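Local atomic coordinates of carbon dioxide concentrating mechanism protein (Gloeobacter violaceus, PDB entry 4JW0), a protein that probably forms the pentameric vertices of the carboxysome shell and is thought to induce curvature in its otherwise flat hexagonal layer. Residues S13-P17 and S18-V22. Numbering follows the deposited sequence.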
ATOM      1  N   SER A  13      20.374 -10.587  13.909  1.00 36.39           N
ATOM      2  CA  SER A  13      21.018 -10.155  15.152  1.00 33.48           C
ATOM      3  C   SER A  13      21.377  -8.674  15.085  1.00 30.61           C
ATOM      4  O   SER A  13      21.206  -7.934  16.059  1.00 38.42           O
ATOM      5  CB  SER A  13      22.277 -10.984  15.428  1.00 35.86           C
ATOM      6  OG  SER A  13      23.170 -10.923  14.333  1.00 39.11           O
ATOM      7  N   GLN A  14      21.882  -8.248  13.932  1.00 27.94           N
ATOM      8  CA  GLN A  14      22.215  -6.848  13.718  1.00 25.69           C
ATOM      9  C   GLN A  14      21.007  -6.132  13.127  1.00 27.09           C
ATOM     10  O   GLN A  14      20.716  -6.259  11.939  1.00 28.91           O
ATOM     11  CB  GLN A  14      23.403  -6.731  12.777  1.00 31.13           C
ATOM     12  CG  GLN A  14      24.191  -5.447  12.937  1.00 51.79           C
ATOM     13  CD  GLN A  14      25.366  -5.369  11.983  1.00 57.62           C
ATOM     14  OE1 GLN A  14      25.905  -6.395  11.556  1.00 49.29           O
ATOM     15  NE2 GLN A  14      25.767  -4.152  11.638  1.00 57.85           N
ATOM     16  N   LYS A  15      20.307  -5.383  13.968  1.00 29.70           N
ATOM     17  CA  LYS A  15      19.049  -4.774  13.572  1.00 27.90           C
ATOM     18  C   LYS A  15      18.770  -3.533  14.394  1.00 33.74           C
ATOM     19  O   LYS A  15      19.449  -3.268  15.390  1.00 28.32           O
ATOM     20  CB  LYS A  15      17.917  -5.779  13.755  1.00 26.89           C
ATOM     21  CG  LYS A  15      17.679  -6.176  15.202  1.00 36.47           C
ATOM     22  CD  LYS A  15      16.792  -7.410  15.303  1.00 32.16           C
ATOM     23  CE  LYS A  15      16.962  -8.094  16.648  1.00 32.64           C
ATOM     24  NZ  LYS A  15      16.493  -9.498  16.621  1.00 36.52           N
ATOM     25  N   GLU A  16      17.767  -2.769  13.972  1.00 23.25           N
ATOM     26  CA  GLU A  16      17.315  -1.623  14.745  1.00 31.05           C
ATOM     27  C   GLU A  16      16.950  -2.101  16.150  1.00 32.72           C
ATOM     28  O   GLU A  16      16.248  -3.095  16.302  1.00 28.71           O
ATOM     29  CB  GLU A  16      16.105  -0.975  14.072  1.00 27.65           C
ATOM     30  CG  GLU A  16      16.437  -0.185  12.819  1.00 28.32           C
ATOM     31  CD  GLU A  16      17.118   1.140  13.123  1.00 33.27           C
ATOM     32  OE1 GLU A  16      17.077   1.577  14.293  1.00 38.21           O
ATOM     33  OE2 GLU A  16      17.688   1.744  12.189  1.00 33.68           O
ATOM     34  N   PRO A  17      17.439  -1.398  17.185  1.00 34.28           N
ATOM     35  CA  PRO A  17      17.202  -1.805  18.577  1.00 35.02           C
ATOM     36  C   PRO A  17      15.725  -1.934  18.957  1.00 34.85           C
ATOM     37  O   PRO A  17      15.389  -2.747  19.818  1.00 32.66           O
ATOM     38  CB  PRO A  17      17.876  -0.691  19.397  1.00 36.53           C
ATOM     39  CG  PRO A  17      18.098   0.437  18.440  1.00 47.43           C
ATOM     40  CD  PRO A  17      18.289  -0.198  17.102  1.00 37.25           C
ATOM     41  N   SER A  18      14.856  -1.149  18.329  1.00 33.99           N
ATOM     42  CA  SER A  18      13.431  -1.215  18.621  1.00 34.75           C
ATOM     43  C   SER A  18      12.822  -2.562  18.239  1.00 32.89           C
ATOM     44  O   SER A  18      11.712  -2.885  18.662  1.00 36.49           O
ATOM     45  CB  SER A  18      12.689  -0.099  17.892  1.00 32.46           C
ATOM     46  OG  SER A  18      12.915  -0.163  16.495  1.00 39.98           O
ATOM     47  N   MET A  19      13.542  -3.346  17.444  1.00 29.16           N
ATOM     48  CA  MET A  19      13.022  -4.629  16.964  1.00 27.37           C
ATOM     49  C   MET A  19      13.445  -5.827  17.814  1.00 32.55           C
ATOM     50  O   MET A  19      13.087  -6.966  17.513  1.00 39.36           O
ATOM     51  CB  MET A  19      13.444  -4.847  15.513  1.00 29.29           C
ATOM     52  CG  MET A  19      12.836  -3.842  14.541  1.00 25.04           C
ATOM     53  SD  MET A  19      11.035  -3.843  14.575  1.00 29.44           S
ATOM     54  CE  MET A  19      10.734  -5.556  14.138  1.00 35.65           C
ATOM     55  N   VAL A  20      14.199  -5.580  18.879  1.00 33.85           N
ATOM     56  CA  VAL A  20      14.602  -6.664  19.765  1.00 32.65           C
ATOM     57  C   VAL A  20      13.377  -7.323  20.390  1.00 30.57           C
ATOM     58  O   VAL A  20      12.462  -6.641  20.845  1.00 36.14           O
ATOM     59  CB  VAL A  20      15.540  -6.165  20.879  1.00 41.78           C
ATOM     60  CG1 VAL A  20      15.750  -7.250  21.924  1.00 35.46           C
ATOM     61  CG2 VAL A  20      16.864  -5.720  20.287  1.00 31.32           C
ATOM     62  N   GLY A  21      13.364  -8.652  20.394  1.00 33.47           N
ATOM     63  CA  GLY A  21      12.285  -9.410  21.000  1.00 35.88           C
ATOM     64  C   GLY A  21      11.240  -9.876  20.003  1.00 32.74           C
ATOM     65  O   GLY A  21      10.410 -10.736  20.309  1.00 36.66           O
ATOM     66  N   VAL A  22      11.273  -9.307  18.805  1.00 32.35           N
ATOM     67  CA  VAL A  22      10.260  -9.596  17.801  1.00 29.16           C
ATOM     68  C   VAL A  22      10.594 -10.875  17.040  1.00 26.52           C
ATOM     69  O   VAL A  22      11.695 -11.026  16.526  1.00 29.17           O
ATOM     70  CB  VAL A  22      10.138  -8.436  16.806  1.00 30.98           C
ATOM     71  CG1 VAL A  22       9.063  -8.731  15.772  1.00 29.92           C
ATOM     72  CG2 VAL A  22       9.840  -7.140  17.543  1.00 33.47           C
TER
HETATM   73  O   HOH W   1      13.895  -9.392  16.346  1.00 45.00           O
HETATM   74  O   HOH W   2      15.365   1.382  16.047  1.00 45.92           O
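Glu16 and Met19 close a tight turn: the N-H of Met19 reaches O of Glu16 (N to O 2.9 Å), and one residue on, N of Val20 bonds O of Pro17 at 3.2 Å. These two successive i to i+3 bonds define the short 3-10 turn spanning Pro17 to Met19. A type II beta turn, Met19 to Val22, starts from the last residue of that segment, with Gly21 at a positive phi of 97°, where a CB would be jammed against the carbonyl O of Val20.

Lys15 spans the inside of this bend. Its CG sits between the backbone N and the carbonyl carbon (chi1 65°), and the chain then runs extended alongside Met19, CD lying 4.2 Å from CB of Met19. At the far end NZ hydrogen-bonds O of Ser12 and a water, 2.6 Å away, that also donates to O of Met19 and O of Val22, so one ammonium group and one water tie together three carbonyls of the loop. On another side of the turn, a second water bridges OE1 of Glu16 and OG of Ser18.

Met19, bent at chi2 and chi3, packs on Pro73 and Val74, and it also meets Ile79 of a neighbouring subunit. The whole is a 3-10 turn running into a beta turn, within the loop that joins strands 2-11 and 24-30 of the OB fold, at the subunit interface of the CcmL pentamer.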